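Local coordinates for protein MGS-MChE2 (Uncultured bacterium, PDB 5JD6) that probably hydrolyses carboxylic esters, as an esterase of the alpha/beta hydrolase fold recovered from the metagenome of lagoon sediments, at residues D40-K45 and E247-R252; I22-G27 and S33-V38; V85-N90 and H95-A100. All coordinates share one frame; numbering follows the deposited sequence.

Contact 1: residues D40-K45 and E247-R252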
ATOM      1  N   ASP A  40       7.825  -9.570  10.346  1.00 44.42           N
ATOM      2  CA  ASP A  40       8.796 -10.179  11.252  1.00 47.38           C
ATOM      3  C   ASP A  40       9.756  -9.154  11.847  1.00 45.78           C
ATOM      4  O   ASP A  40      10.244  -9.325  12.964  1.00 46.29           O
ATOM      5  CB  ASP A  40       9.588 -11.273  10.532  1.00 60.58           C
ATOM      6  CG  ASP A  40       8.826 -12.579  10.439  1.00 78.93           C
ATOM      7  OD1 ASP A  40       7.907 -12.791  11.258  1.00 78.33           O
ATOM      8  OD2 ASP A  40       9.150 -13.397   9.552  1.00 93.17           O
ATOM      9  N   TYR A  41      10.011  -8.085  11.103  1.00 27.05           N
ATOM     10  CA  TYR A  41      11.026  -7.110  11.483  1.00 36.89           C
ATOM     11  C   TYR A  41      10.500  -6.025  12.425  1.00 35.80           C
ATOM     12  O   TYR A  41      10.948  -5.909  13.564  1.00 35.35           O
ATOM     13  CB  TYR A  41      11.612  -6.465  10.224  1.00 36.18           C
ATOM     14  CG  TYR A  41      12.740  -5.493  10.481  1.00 33.89           C
ATOM     15  CD1 TYR A  41      14.039  -5.942  10.684  1.00 40.53           C
ATOM     16  CD2 TYR A  41      12.509  -4.124  10.504  1.00 34.46           C
ATOM     17  CE1 TYR A  41      15.075  -5.054  10.913  1.00 43.28           C
ATOM     18  CE2 TYR A  41      13.537  -3.227  10.731  1.00 39.30           C
ATOM     19  CZ  TYR A  41      14.817  -3.699  10.934  1.00 46.57           C
ATOM     20  OH  TYR A  41      15.841  -2.808  11.161  1.00 51.44           O
ATOM     21  N   PHE A  42       9.543  -5.241  11.943  1.00 35.80           N
ATOM     22  CA  PHE A  42       9.109  -4.026  12.636  1.00 34.59           C
ATOM     23  C   PHE A  42       8.343  -4.187  13.962  1.00 29.36           C
ATOM     24  O   PHE A  42       8.447  -3.313  14.823  1.00 31.73           O
ATOM     25  CB  PHE A  42       8.273  -3.182  11.673  1.00 21.22           C
ATOM     26  CG  PHE A  42       9.085  -2.541  10.587  1.00 27.83           C
ATOM     27  CD1 PHE A  42       9.629  -1.280  10.765  1.00 25.42           C
ATOM     28  CD2 PHE A  42       9.336  -3.214   9.401  1.00 22.49           C
ATOM     29  CE1 PHE A  42      10.390  -0.692   9.771  1.00 35.11           C
ATOM     30  CE2 PHE A  42      10.097  -2.630   8.404  1.00 26.96           C
ATOM     31  CZ  PHE A  42      10.625  -1.369   8.591  1.00 28.13           C
ATOM     32  N   PRO A  43       7.569  -5.275  14.142  1.00 34.65           N
ATOM     33  CA  PRO A  43       6.937  -5.371  15.465  1.00 42.40           C
ATOM     34  C   PRO A  43       7.934  -5.572  16.605  1.00 47.56           C
ATOM     35  O   PRO A  43       7.616  -5.264  17.753  1.00 54.49           O
ATOM     36  CB  PRO A  43       6.021  -6.591  15.329  1.00 39.05           C
ATOM     37  CG  PRO A  43       6.566  -7.353  14.199  1.00 41.85           C
ATOM     38  CD  PRO A  43       7.077  -6.328  13.241  1.00 34.20           C
ATOM     39  N   GLU A  44       9.120  -6.077  16.287  1.00 47.35           N
ATOM     40  CA  GLU A  44      10.159  -6.261  17.292  1.00 53.89           C
ATOM     41  C   GLU A  44      11.030  -5.013  17.397  1.00 45.15           C
ATOM     42  O   GLU A  44      11.996  -4.977  18.159  1.00 42.85           O
ATOM     43  CB  GLU A  44      11.015  -7.485  16.962  1.00 64.68           C
ATOM     44  CG  GLU A  44      10.213  -8.759  16.737  1.00 75.19           C
ATOM     45  CD  GLU A  44       9.540  -9.268  18.001  1.00 87.25           C
ATOM     46  OE1 GLU A  44       9.936  -8.841  19.108  1.00 94.33           O
ATOM     47  OE2 GLU A  44       8.612 -10.095  17.885  1.00 89.91           O
ATOM     48  N   LYS A  45      10.678  -3.990  16.625  1.00 39.89           N
ATOM     49  CA  LYS A  45      11.402  -2.725  16.650  1.00 44.24           C
ATOM     50  C   LYS A  45      10.537  -1.612  17.232  1.00 42.48           C
ATOM     51  O   LYS A  45      10.881  -0.433  17.139  1.00 45.48           O
ATOM     52  CB  LYS A  45      11.875  -2.353  15.245  1.00 49.39           C
ATOM     53  CG  LYS A  45      12.978  -3.252  14.708  1.00 59.28           C
ATOM     54  CD  LYS A  45      14.277  -3.037  15.468  1.00 68.28           C
ATOM     55  CE  LYS A  45      15.380  -3.951  14.960  1.00 74.57           C
ATOM     56  NZ  LYS A  45      15.107  -5.379  15.282  1.00 84.61           N
ATOM     57  N   GLU A 247      15.644   2.963   8.675  1.00 37.74           N
ATOM     58  CA  GLU A 247      16.534   4.113   8.783  1.00 41.38           C
ATOM     59  C   GLU A 247      15.808   5.412   8.466  1.00 37.75           C
ATOM     60  O   GLU A 247      16.112   6.457   9.039  1.00 34.53           O
ATOM     61  CB  GLU A 247      17.742   3.948   7.859  1.00 43.73           C
ATOM     62  CG  GLU A 247      18.929   3.266   8.519  1.00 55.36           C
ATOM     63  CD  GLU A 247      19.417   4.006   9.754  1.00 65.13           C
ATOM     64  OE1 GLU A 247      19.323   5.252   9.785  1.00 73.06           O
ATOM     65  OE2 GLU A 247      19.894   3.339  10.697  1.00 64.42           O
ATOM     66  N   TRP A 248      14.848   5.342   7.552  1.00 34.25           N
ATOM     67  CA  TRP A 248      14.043   6.505   7.216  1.00 36.15           C
ATOM     68  C   TRP A 248      13.179   6.898   8.410  1.00 36.33           C
ATOM     69  O   TRP A 248      12.982   8.083   8.682  1.00 47.45           O
ATOM     70  CB  TRP A 248      13.175   6.228   5.988  1.00 33.76           C
ATOM     71  CG  TRP A 248      12.435   7.432   5.494  1.00 32.77           C
ATOM     72  CD1 TRP A 248      12.943   8.458   4.751  1.00 31.22           C
ATOM     73  CD2 TRP A 248      11.051   7.737   5.707  1.00 30.29           C
ATOM     74  NE1 TRP A 248      11.960   9.383   4.489  1.00 34.95           N
ATOM     75  CE2 TRP A 248      10.790   8.963   5.063  1.00 29.34           C
ATOM     76  CE3 TRP A 248      10.009   7.090   6.376  1.00 26.02           C
ATOM     77  CZ2 TRP A 248       9.529   9.555   5.071  1.00 34.26           C
ATOM     78  CZ3 TRP A 248       8.758   7.680   6.383  1.00 38.30           C
ATOM     79  CH2 TRP A 248       8.529   8.901   5.735  1.00 31.97           C
ATOM     80  N   PHE A 249      12.672   5.894   9.121  1.00 28.38           N
ATOM     81  CA  PHE A 249      11.890   6.123  10.333  1.00 37.15           C
ATOM     82  C   PHE A 249      12.730   6.804  11.411  1.00 38.68           C
ATOM     83  O   PHE A 249      12.258   7.709  12.099  1.00 43.17           O
ATOM     84  CB  PHE A 249      11.325   4.804  10.873  1.00 26.45           C
ATOM     85  CG  PHE A 249      10.135   4.287  10.109  1.00 32.73           C
ATOM     86  CD1 PHE A 249       9.411   5.122   9.272  1.00 34.22           C
ATOM     87  CD2 PHE A 249       9.735   2.967  10.239  1.00 23.14           C
ATOM     88  CE1 PHE A 249       8.313   4.648   8.574  1.00 25.65           C
ATOM     89  CE2 PHE A 249       8.639   2.484   9.543  1.00 27.28           C
ATOM     90  CZ  PHE A 249       7.926   3.326   8.710  1.00 25.09           C
ATOM     91  N   LYS A 250      13.976   6.362  11.547  1.00 32.20           N
ATOM     92  CA  LYS A 250      14.881   6.891  12.562  1.00 35.20           C
ATOM     93  C   LYS A 250      15.193   8.367  12.338  1.00 40.71           C
ATOM     94  O   LYS A 250      15.267   9.146  13.289  1.00 49.04           O
ATOM     95  CB  LYS A 250      16.182   6.087  12.582  1.00 51.95           C
ATOM     96  CG  LYS A 250      16.012   4.638  13.005  1.00 56.47           C
ATOM     97  CD  LYS A 250      17.252   3.825  12.677  1.00 71.68           C
ATOM     98  CE  LYS A 250      17.077   2.369  13.071  1.00 79.17           C
ATOM     99  NZ  LYS A 250      18.157   1.503  12.523  1.00 87.39           N
ATOM    100  N   GLU A 251      15.374   8.743  11.076  1.00 42.09           N
ATOM    101  CA  GLU A 251      15.709  10.118  10.724  1.00 47.31           C
ATOM    102  C   GLU A 251      14.594  11.100  11.058  1.00 48.13           C
ATOM    103  O   GLU A 251      14.849  12.273  11.321  1.00 54.16           O
ATOM    104  CB  GLU A 251      16.031  10.223   9.236  1.00 53.82           C
ATOM    105  CG  GLU A 251      17.255   9.455   8.801  1.00 72.39           C
ATOM    106  CD  GLU A 251      17.493   9.565   7.312  1.00 86.00           C
ATOM    107  OE1 GLU A 251      16.901  10.461   6.675  1.00 89.47           O
ATOM    108  OE2 GLU A 251      18.268   8.751   6.777  1.00 92.60           O
ATOM    109  N   ARG A 252      13.358  10.616  11.043  1.00 46.53           N
ATOM    110  CA  ARG A 252      12.203  11.497  11.160  1.00 50.85           C
ATOM    111  C   ARG A 252      11.389  11.274  12.426  1.00 51.33           C
ATOM    112  O   ARG A 252      10.404  11.977  12.655  1.00 58.37           O
ATOM    113  CB  ARG A 252      11.296  11.323   9.943  1.00 53.74           C
ATOM    114  CG  ARG A 252      11.877  11.872   8.657  1.00 61.39           C
ATOM    115  CD  ARG A 252      10.901  11.701   7.514  1.00 60.54           C
ATOM    116  NE  ARG A 252      11.292  12.464   6.334  1.00 63.04           N
ATOM    117  CZ  ARG A 252      10.874  13.698   6.076  1.00 69.01           C
ATOM    118  NH1 ARG A 252      10.053  14.311   6.920  1.00 64.36           N
ATOM    119  NH2 ARG A 252      11.276  14.320   4.977  1.00 76.52           N
TER
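Phe42 and Phe249 bring two aromatic rings together where segment 40-45, which begins in helix 36-41, meets the C-terminal helix 238-252, and this pair carries the contact, the one pair within 4.5 Å. Its kind is purely apolar. Phe42 leads with CE1, which lies 3.6 Å from CE2 of Phe249; CD2 of Phe249 is almost as near to the same CE1. The centroids are 5.8 Å apart and the planes are inclined at 73°, an oblique meeting that is neither a stack nor a true edge-to-face pair. The two side chains cross at about a right angle. Each reaches the other with CG anti to its own carbonyl carbon (chi1 -71° in Phe42), which directs both rings into the interval between backbones whose nearest CA atoms, those of Phe42 and Phe249, are still 10.8 Å apart.

Further aromatic and apolar packing widens the cluster. The ring of Phe42 has Tyr41 CD2 3.4 Å above one face, offset toward the rim, and also touches Leu245 and Asn242, while Phe249 meets the ring of Tyr47 and touches Phe254, whose ring also meets that of Trp248.

Polar interactions sit at the margin. Within helix 238-252, Lys250 NZ forms a salt bridge to Glu247 OE2 at 3.1 Å, arriving from well above the carboxylate plane, between two exposed residues. Tyr41 OH is hydrogen-bonded to His246 ND1, a polar tie between Tyr41 of helix 36-41 and helix 238-252, beside the phenylalanine pair.

Backbone hydrogen bonds keep segment 40-45 compact, Lys45 N to Phe42 O measuring 2.9 Å. The whole is an example of aromatic packing of the region around helix 36-41 on the C-terminal helix, on one flank of the alpha/beta hydrolase fold.

Contact 2: residues I22-G27 and S33-V38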
ATOM      1  N   ILE A  22       1.556   0.617  11.900  1.00 24.97           N
ATOM      2  CA  ILE A  22       1.825   0.641  10.468  1.00 24.57           C
ATOM      3  C   ILE A  22       0.731  -0.127   9.737  1.00 25.94           C
ATOM      4  O   ILE A  22       0.608  -1.343   9.893  1.00 23.11           O
ATOM      5  CB  ILE A  22       3.196   0.027  10.125  1.00 30.34           C
ATOM      6  CG1 ILE A  22       4.324   0.823  10.780  1.00 34.09           C
ATOM      7  CG2 ILE A  22       3.394  -0.030   8.616  1.00 23.07           C
ATOM      8  CD1 ILE A  22       5.703   0.265  10.496  1.00 27.49           C
ATOM      9  N   VAL A  23      -0.070   0.585   8.950  1.00 20.70           N
ATOM     10  CA  VAL A  23      -1.141  -0.049   8.191  1.00 21.09           C
ATOM     11  C   VAL A  23      -0.680  -0.354   6.770  1.00 26.23           C
ATOM     12  O   VAL A  23      -0.263   0.539   6.033  1.00 20.50           O
ATOM     13  CB  VAL A  23      -2.406   0.826   8.153  1.00 20.19           C
ATOM     14  CG1 VAL A  23      -3.499   0.141   7.350  1.00 16.97           C
ATOM     15  CG2 VAL A  23      -2.885   1.117   9.569  1.00 20.50           C
ATOM     16  N   ILE A  24      -0.764  -1.626   6.396  1.00 24.97           N
ATOM     17  CA  ILE A  24      -0.248  -2.100   5.120  1.00 19.48           C
ATOM     18  C   ILE A  24      -1.357  -2.380   4.110  1.00 24.17           C
ATOM     19  O   ILE A  24      -2.300  -3.114   4.399  1.00 30.12           O
ATOM     20  CB  ILE A  24       0.585  -3.380   5.311  1.00 29.76           C
ATOM     21  CG1 ILE A  24       1.905  -3.055   6.010  1.00 30.95           C
ATOM     22  CG2 ILE A  24       0.844  -4.054   3.978  1.00 26.24           C
ATOM     23  CD1 ILE A  24       2.788  -4.263   6.230  1.00 34.62           C
ATOM     24  N   LEU A  25      -1.236  -1.792   2.924  1.00 22.62           N
ATOM     25  CA  LEU A  25      -2.193  -2.031   1.851  1.00 22.52           C
ATOM     26  C   LEU A  25      -1.551  -2.792   0.696  1.00 24.76           C
ATOM     27  O   LEU A  25      -0.731  -2.244  -0.039  1.00 27.25           O
ATOM     28  CB  LEU A  25      -2.772  -0.712   1.345  1.00 23.11           C
ATOM     29  CG  LEU A  25      -3.606   0.091   2.340  1.00 33.33           C
ATOM     30  CD1 LEU A  25      -4.087   1.380   1.697  1.00 34.99           C
ATOM     31  CD2 LEU A  25      -4.779  -0.735   2.836  1.00 39.55           C
ATOM     32  N   HIS A  26      -1.928  -4.057   0.544  1.00 29.99           N
ATOM     33  CA  HIS A  26      -1.424  -4.875  -0.552  1.00 45.33           C
ATOM     34  C   HIS A  26      -2.284  -4.680  -1.799  1.00 48.53           C
ATOM     35  O   HIS A  26      -3.364  -4.094  -1.730  1.00 48.48           O
ATOM     36  CB  HIS A  26      -1.388  -6.351  -0.150  1.00 51.67           C
ATOM     37  CG  HIS A  26      -2.745  -6.971  -0.007  1.00 61.78           C
ATOM     38  ND1 HIS A  26      -3.181  -7.995  -0.819  1.00 72.92           N
ATOM     39  CD2 HIS A  26      -3.759  -6.707   0.849  1.00 63.36           C
ATOM     40  CE1 HIS A  26      -4.409  -8.338  -0.467  1.00 76.45           C
ATOM     41  NE2 HIS A  26      -4.782  -7.572   0.542  1.00 71.12           N
ATOM     42  N   GLY A  27      -1.803  -5.173  -2.936  1.00 47.06           N
ATOM     43  CA  GLY A  27      -2.509  -5.006  -4.195  1.00 48.48           C
ATOM     44  C   GLY A  27      -3.499  -6.117  -4.490  1.00 52.62           C
ATOM     45  O   GLY A  27      -3.995  -6.779  -3.579  1.00 53.95           O
ATOM     46  N   SER A  33       1.598 -13.124   2.162  1.00 86.57           N
ATOM     47  CA  SER A  33       2.959 -13.636   2.189  1.00 88.86           C
ATOM     48  C   SER A  33       3.912 -12.616   1.574  1.00 82.82           C
ATOM     49  O   SER A  33       5.132 -12.771   1.644  1.00 79.99           O
ATOM     50  CB  SER A  33       3.051 -14.972   1.448  1.00 98.63           C
ATOM     51  OG  SER A  33       4.400 -15.360   1.253  1.00101.48           O
ATOM     52  N   ASN A  34       3.345 -11.574   0.969  1.00 78.90           N
ATOM     53  CA  ASN A  34       4.132 -10.483   0.408  1.00 79.31           C
ATOM     54  C   ASN A  34       4.933  -9.765   1.483  1.00 68.46           C
ATOM     55  O   ASN A  34       6.029  -9.266   1.231  1.00 75.19           O
ATOM     56  CB  ASN A  34       3.229  -9.468  -0.298  1.00 85.41           C
ATOM     57  CG  ASN A  34       2.357 -10.094  -1.362  1.00 95.35           C
ATOM     58  OD1 ASN A  34       2.304 -11.314  -1.506  1.00107.11           O
ATOM     59  ND2 ASN A  34       1.652  -9.255  -2.111  1.00 89.92           N
ATOM     60  N   PHE A  35       4.375  -9.722   2.688  1.00 50.90           N
ATOM     61  CA  PHE A  35       4.875  -8.826   3.720  1.00 44.25           C
ATOM     62  C   PHE A  35       5.462  -9.525   4.939  1.00 43.83           C
ATOM     63  O   PHE A  35       5.668  -8.885   5.967  1.00 42.50           O
ATOM     64  CB  PHE A  35       3.754  -7.890   4.169  1.00 37.60           C
ATOM     65  CG  PHE A  35       3.291  -6.950   3.097  1.00 42.02           C
ATOM     66  CD1 PHE A  35       2.275  -7.313   2.230  1.00 50.93           C
ATOM     67  CD2 PHE A  35       3.881  -5.707   2.949  1.00 43.62           C
ATOM     68  CE1 PHE A  35       1.852  -6.452   1.237  1.00 53.24           C
ATOM     69  CE2 PHE A  35       3.459  -4.841   1.963  1.00 44.71           C
ATOM     70  CZ  PHE A  35       2.443  -5.214   1.104  1.00 46.35           C
ATOM     71  N   ASP A  36       5.742 -10.822   4.824  1.00 47.79           N
ATOM     72  CA  ASP A  36       6.329 -11.581   5.930  1.00 51.88           C
ATOM     73  C   ASP A  36       7.600 -10.925   6.466  1.00 44.85           C
ATOM     74  O   ASP A  36       7.903 -11.020   7.656  1.00 42.78           O
ATOM     75  CB  ASP A  36       6.637 -13.019   5.501  1.00 64.66           C
ATOM     76  CG  ASP A  36       5.385 -13.823   5.217  1.00 75.49           C
ATOM     77  OD1 ASP A  36       4.482 -13.844   6.079  1.00 71.13           O
ATOM     78  OD2 ASP A  36       5.314 -14.454   4.142  1.00 85.80           O
ATOM     79  N   GLY A  37       8.334 -10.256   5.582  1.00 40.50           N
ATOM     80  CA  GLY A  37       9.531  -9.537   5.972  1.00 37.27           C
ATOM     81  C   GLY A  37       9.227  -8.380   6.904  1.00 32.82           C
ATOM     82  O   GLY A  37       9.916  -8.180   7.903  1.00 34.72           O
ATOM     83  N   VAL A  38       8.189  -7.617   6.576  1.00 24.66           N
ATOM     84  CA  VAL A  38       7.785  -6.484   7.402  1.00 26.98           C
ATOM     85  C   VAL A  38       7.149  -6.962   8.708  1.00 33.99           C
ATOM     86  O   VAL A  38       7.388  -6.387   9.772  1.00 38.54           O
ATOM     87  CB  VAL A  38       6.799  -5.564   6.648  1.00 25.99           C
ATOM     88  CG1 VAL A  38       6.338  -4.418   7.542  1.00 19.24           C
ATOM     89  CG2 VAL A  38       7.442  -5.027   5.381  1.00 19.94           C
TER
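Ile24 sets its CG2 methyl almost squarely over the ring of Phe35, 3.4 Å from the centroid and only 13° off the ring normal, a textbook CH-pi contact. With chi1 at -71° the other branch, CG1, lies anti to the carbonyl carbon and carries CD1 along toward Phe35 CD2 and on to Val38. There the two aliphatic ends reach toward each other tip to tip, Ile24 CD1 standing 3.8 Å from Val38 CG1. The ring edge is used as well: His26 CB comes in near the ring plane, 3.5 Å from Phe35 CE1. With an alanine at Phe35, the Ile24 CG2 methyl would probably lose the ring face it rests on, and His26 CB its edge contact.

In the next shell, Ile24 is packed on Val49 and Ile51 of strand 47-52 and on Leu88 of strand 85-91, while Met234 touches Phe35. The end of the His26 side chain leads away from segment 33-38, and its NE2 makes a weak hydrogen bond to Glu53. Phe35 occupies the N-cap position, right before helix 36-41. Outside the core, Ser33 OG donates to Asp36 OD2 at 3.2 Å, although Ser33 is poorly ordered.

The elements belong to the beta-alpha-beta unit 20-25, 36-41, 47-52. Leu25 touches the probable nucleophile elbow, and His26 lies near the probable Ser-His-Asp triad without touching it. All five touching residues are buried and the close side-chain contacts are apolar, which implies that shape and dispersion, with the slight polarity of CH-pi, hold this helix start against the sheet.

Contact 3: residues V85-N90 and H95-A100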
ATOM      1  N   VAL A  85      -1.666   7.222  11.588  1.00 31.97           N
ATOM      2  CA  VAL A  85      -0.987   5.965  11.291  1.00 27.98           C
ATOM      3  C   VAL A  85       0.092   6.151  10.236  1.00 32.45           C
ATOM      4  O   VAL A  85       0.214   7.217   9.633  1.00 39.30           O
ATOM      5  CB  VAL A  85      -1.970   4.883  10.790  1.00 26.23           C
ATOM      6  CG1 VAL A  85      -2.933   4.475  11.892  1.00 27.97           C
ATOM      7  CG2 VAL A  85      -2.720   5.375   9.560  1.00 24.97           C
ATOM      8  N   ILE A  86       0.877   5.102  10.019  1.00 31.16           N
ATOM      9  CA  ILE A  86       1.824   5.067   8.917  1.00 34.89           C
ATOM     10  C   ILE A  86       1.289   4.143   7.830  1.00 24.68           C
ATOM     11  O   ILE A  86       1.012   2.970   8.085  1.00 24.36           O
ATOM     12  CB  ILE A  86       3.217   4.592   9.370  1.00 22.71           C
ATOM     13  CG1 ILE A  86       3.817   5.588  10.364  1.00 25.93           C
ATOM     14  CG2 ILE A  86       4.135   4.420   8.173  1.00 22.74           C
ATOM     15  CD1 ILE A  86       5.192   5.201  10.865  1.00 30.46           C
ATOM     16  N   LEU A  87       1.128   4.678   6.624  1.00 18.61           N
ATOM     17  CA  LEU A  87       0.604   3.897   5.507  1.00 16.91           C
ATOM     18  C   LEU A  87       1.713   3.342   4.620  1.00 25.81           C
ATOM     19  O   LEU A  87       2.566   4.084   4.127  1.00 19.09           O
ATOM     20  CB  LEU A  87      -0.351   4.739   4.660  1.00 19.20           C
ATOM     21  CG  LEU A  87      -1.691   5.117   5.288  1.00 24.58           C
ATOM     22  CD1 LEU A  87      -2.574   5.802   4.258  1.00 22.17           C
ATOM     23  CD2 LEU A  87      -2.384   3.892   5.864  1.00 27.42           C
ATOM     24  N   LEU A  88       1.685   2.029   4.421  1.00 18.15           N
ATOM     25  CA  LEU A  88       2.613   1.356   3.525  1.00 16.74           C
ATOM     26  C   LEU A  88       1.821   0.672   2.417  1.00 24.49           C
ATOM     27  O   LEU A  88       0.950  -0.155   2.686  1.00 20.17           O
ATOM     28  CB  LEU A  88       3.471   0.348   4.298  1.00 17.38           C
ATOM     29  CG  LEU A  88       4.368  -0.626   3.529  1.00 37.94           C
ATOM     30  CD1 LEU A  88       5.196   0.086   2.473  1.00 49.03           C
ATOM     31  CD2 LEU A  88       5.271  -1.372   4.498  1.00 39.03           C
ATOM     32  N   GLY A  89       2.116   1.025   1.170  1.00 26.40           N
ATOM     33  CA  GLY A  89       1.343   0.526   0.050  1.00 23.02           C
ATOM     34  C   GLY A  89       2.158  -0.002  -1.114  1.00 29.52           C
ATOM     35  O   GLY A  89       3.217   0.531  -1.444  1.00 27.88           O
ATOM     36  N   ASN A  90       1.648  -1.058  -1.739  1.00 38.68           N
ATOM     37  CA  ASN A  90       2.269  -1.658  -2.914  1.00 37.79           C
ATOM     38  C   ASN A  90       1.247  -1.869  -4.025  1.00 36.42           C
ATOM     39  O   ASN A  90       0.094  -2.204  -3.753  1.00 41.53           O
ATOM     40  CB  ASN A  90       2.928  -2.987  -2.545  1.00 39.15           C
ATOM     41  CG  ASN A  90       3.276  -3.825  -3.760  1.00 51.57           C
ATOM     42  OD1 ASN A  90       2.617  -4.825  -4.045  1.00 62.93           O
ATOM     43  ND2 ASN A  90       4.312  -3.419  -4.484  1.00 55.45           N
ATOM     44  N   HIS A  95      -1.698   3.027  -4.393  1.00 29.92           N
ATOM     45  CA  HIS A  95      -2.635   3.991  -4.959  1.00 28.15           C
ATOM     46  C   HIS A  95      -3.744   4.303  -3.956  1.00 29.54           C
ATOM     47  O   HIS A  95      -4.136   5.460  -3.794  1.00 22.64           O
ATOM     48  CB  HIS A  95      -3.224   3.459  -6.267  1.00 26.37           C
ATOM     49  CG  HIS A  95      -3.915   4.501  -7.088  1.00 33.84           C
ATOM     50  ND1 HIS A  95      -4.466   4.229  -8.323  1.00 41.17           N
ATOM     51  CD2 HIS A  95      -4.142   5.816  -6.858  1.00 36.77           C
ATOM     52  CE1 HIS A  95      -5.003   5.332  -8.816  1.00 44.27           C
ATOM     53  NE2 HIS A  95      -4.821   6.307  -7.946  1.00 45.51           N
ATOM     54  N   ILE A  96      -4.241   3.267  -3.283  1.00 27.66           N
ATOM     55  CA  ILE A  96      -5.241   3.441  -2.235  1.00 27.79           C
ATOM     56  C   ILE A  96      -4.683   4.307  -1.115  1.00 25.85           C
ATOM     57  O   ILE A  96      -5.358   5.205  -0.611  1.00 26.52           O
ATOM     58  CB  ILE A  96      -5.698   2.095  -1.637  1.00 23.89           C
ATOM     59  CG1 ILE A  96      -6.083   1.107  -2.739  1.00 23.97           C
ATOM     60  CG2 ILE A  96      -6.854   2.308  -0.670  1.00 22.56           C
ATOM     61  CD1 ILE A  96      -7.216   1.574  -3.609  1.00 39.47           C
ATOM     62  N   ALA A  97      -3.442   4.022  -0.729  1.00 21.78           N
ATOM     63  CA  ALA A  97      -2.766   4.763   0.327  1.00 28.21           C
ATOM     64  C   ALA A  97      -2.590   6.229  -0.058  1.00 31.64           C
ATOM     65  O   ALA A  97      -2.840   7.124   0.749  1.00 26.86           O
ATOM     66  CB  ALA A  97      -1.419   4.131   0.638  1.00 26.71           C
ATOM     67  N   LEU A  98      -2.160   6.461  -1.296  1.00 23.79           N
ATOM     68  CA  LEU A  98      -1.995   7.815  -1.818  1.00 29.24           C
ATOM     69  C   LEU A  98      -3.298   8.603  -1.759  1.00 30.03           C
ATOM     70  O   LEU A  98      -3.329   9.727  -1.258  1.00 32.27           O
ATOM     71  CB  LEU A  98      -1.481   7.773  -3.258  1.00 33.42           C
ATOM     72  CG  LEU A  98       0.033   7.686  -3.440  1.00 35.42           C
ATOM     73  CD1 LEU A  98       0.374   6.991  -4.746  1.00 37.14           C
ATOM     74  CD2 LEU A  98       0.656   9.073  -3.392  1.00 28.73           C
ATOM     75  N   LEU A  99      -4.370   8.009  -2.272  1.00 29.38           N
ATOM     76  CA  LEU A  99      -5.667   8.672  -2.293  1.00 32.47           C
ATOM     77  C   LEU A  99      -6.156   8.950  -0.878  1.00 34.71           C
ATOM     78  O   LEU A  99      -6.746   9.997  -0.612  1.00 42.57           O
ATOM     79  CB  LEU A  99      -6.693   7.830  -3.053  1.00 37.82           C
ATOM     80  CG  LEU A  99      -8.064   8.486  -3.240  1.00 51.39           C
ATOM     81  CD1 LEU A  99      -7.919   9.877  -3.836  1.00 43.23           C
ATOM     82  CD2 LEU A  99      -8.957   7.625  -4.114  1.00 62.67           C
ATOM     83  N   ALA A 100      -5.898   8.013   0.028  1.00 31.93           N
ATOM     84  CA  ALA A 100      -6.284   8.171   1.424  1.00 28.56           C
ATOM     85  C   ALA A 100      -5.538   9.333   2.075  1.00 31.15           C
ATOM     86  O   ALA A 100      -6.115  10.092   2.853  1.00 36.48           O
ATOM     87  CB  ALA A 100      -6.033   6.886   2.191  1.00 21.27           C
TER
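Leu87, on the extended strand 85-91, faces helix 92-103 across a junction in which the chain leaves the strand, turns tightly and comes back as a regular helix, with Leu99 N bonded to His95 O at 3.0 Å and Ala100 N to Ile96 O at 2.9 Å.

The side-chain contact rests on one branch of one leucine. Leu87 CD1 lies 4.2 Å from Ala97 CB and at the same separation from Ala100 CB, so a single methyl meets two alanines one helical turn apart. It also comes 3.8 Å from Ala97 O, a van der Waals approach to the helix backbone. The first torsion explains the placement: CG is anti to the carbonyl carbon (chi1 -69°), and the second, near -173°, extends CD1 out toward the helix. Both helix residues are alanines, whose short side chains let the strand and the helix backbone come close.

Gly89 adds to this closeness. A CB at its position would point toward the helix and fall 3.3 Å from Ala97 CB, too near for comfort, so the absence of a side chain matters here.

Other parts of the core enclose the pair. Leu87 also packs on Val23 and Val108 of the strands flanking its own, whereas Ala97 touches Leu25 and Leu111, and Ala100 meets Leu73 of helix 66-80. Asn90, pointing away from the helix, has its ND2 hydrogen-bonded to Thr114 O.

The strand, helix and following strand 108-113 form a beta-alpha-beta unit at the heart of the fold. Gly89 begins a GxSxG sequence, and the sharp strand-to-helix passage is consistent with the nucleophile elbow of alpha/beta hydrolases, which in this family presents the serine that attacks the ester.

How the contacts relate
All three contacts are buried, yet they lie at different depths. Contact 3 is nearest the centre of the chain, about 5 Å between centres, contact 2 about 8 Å and contact 1 about 17 Å, with charged residues at its margin. Contacts 1 and 2 share helix 36-41, and Ile22 CD1 touches both phenylalanines of contact 1. Contacts 2 and 3 meet through the sheet, where strands 20-25 and 85-91 are neighbours joined by a probable hydrogen bond from Val23 N to Ile86 O. The chemistry shifts accordingly: small aliphatic packing at the centre, a methyl on an aromatic face farther out, and two rings meeting at the periphery.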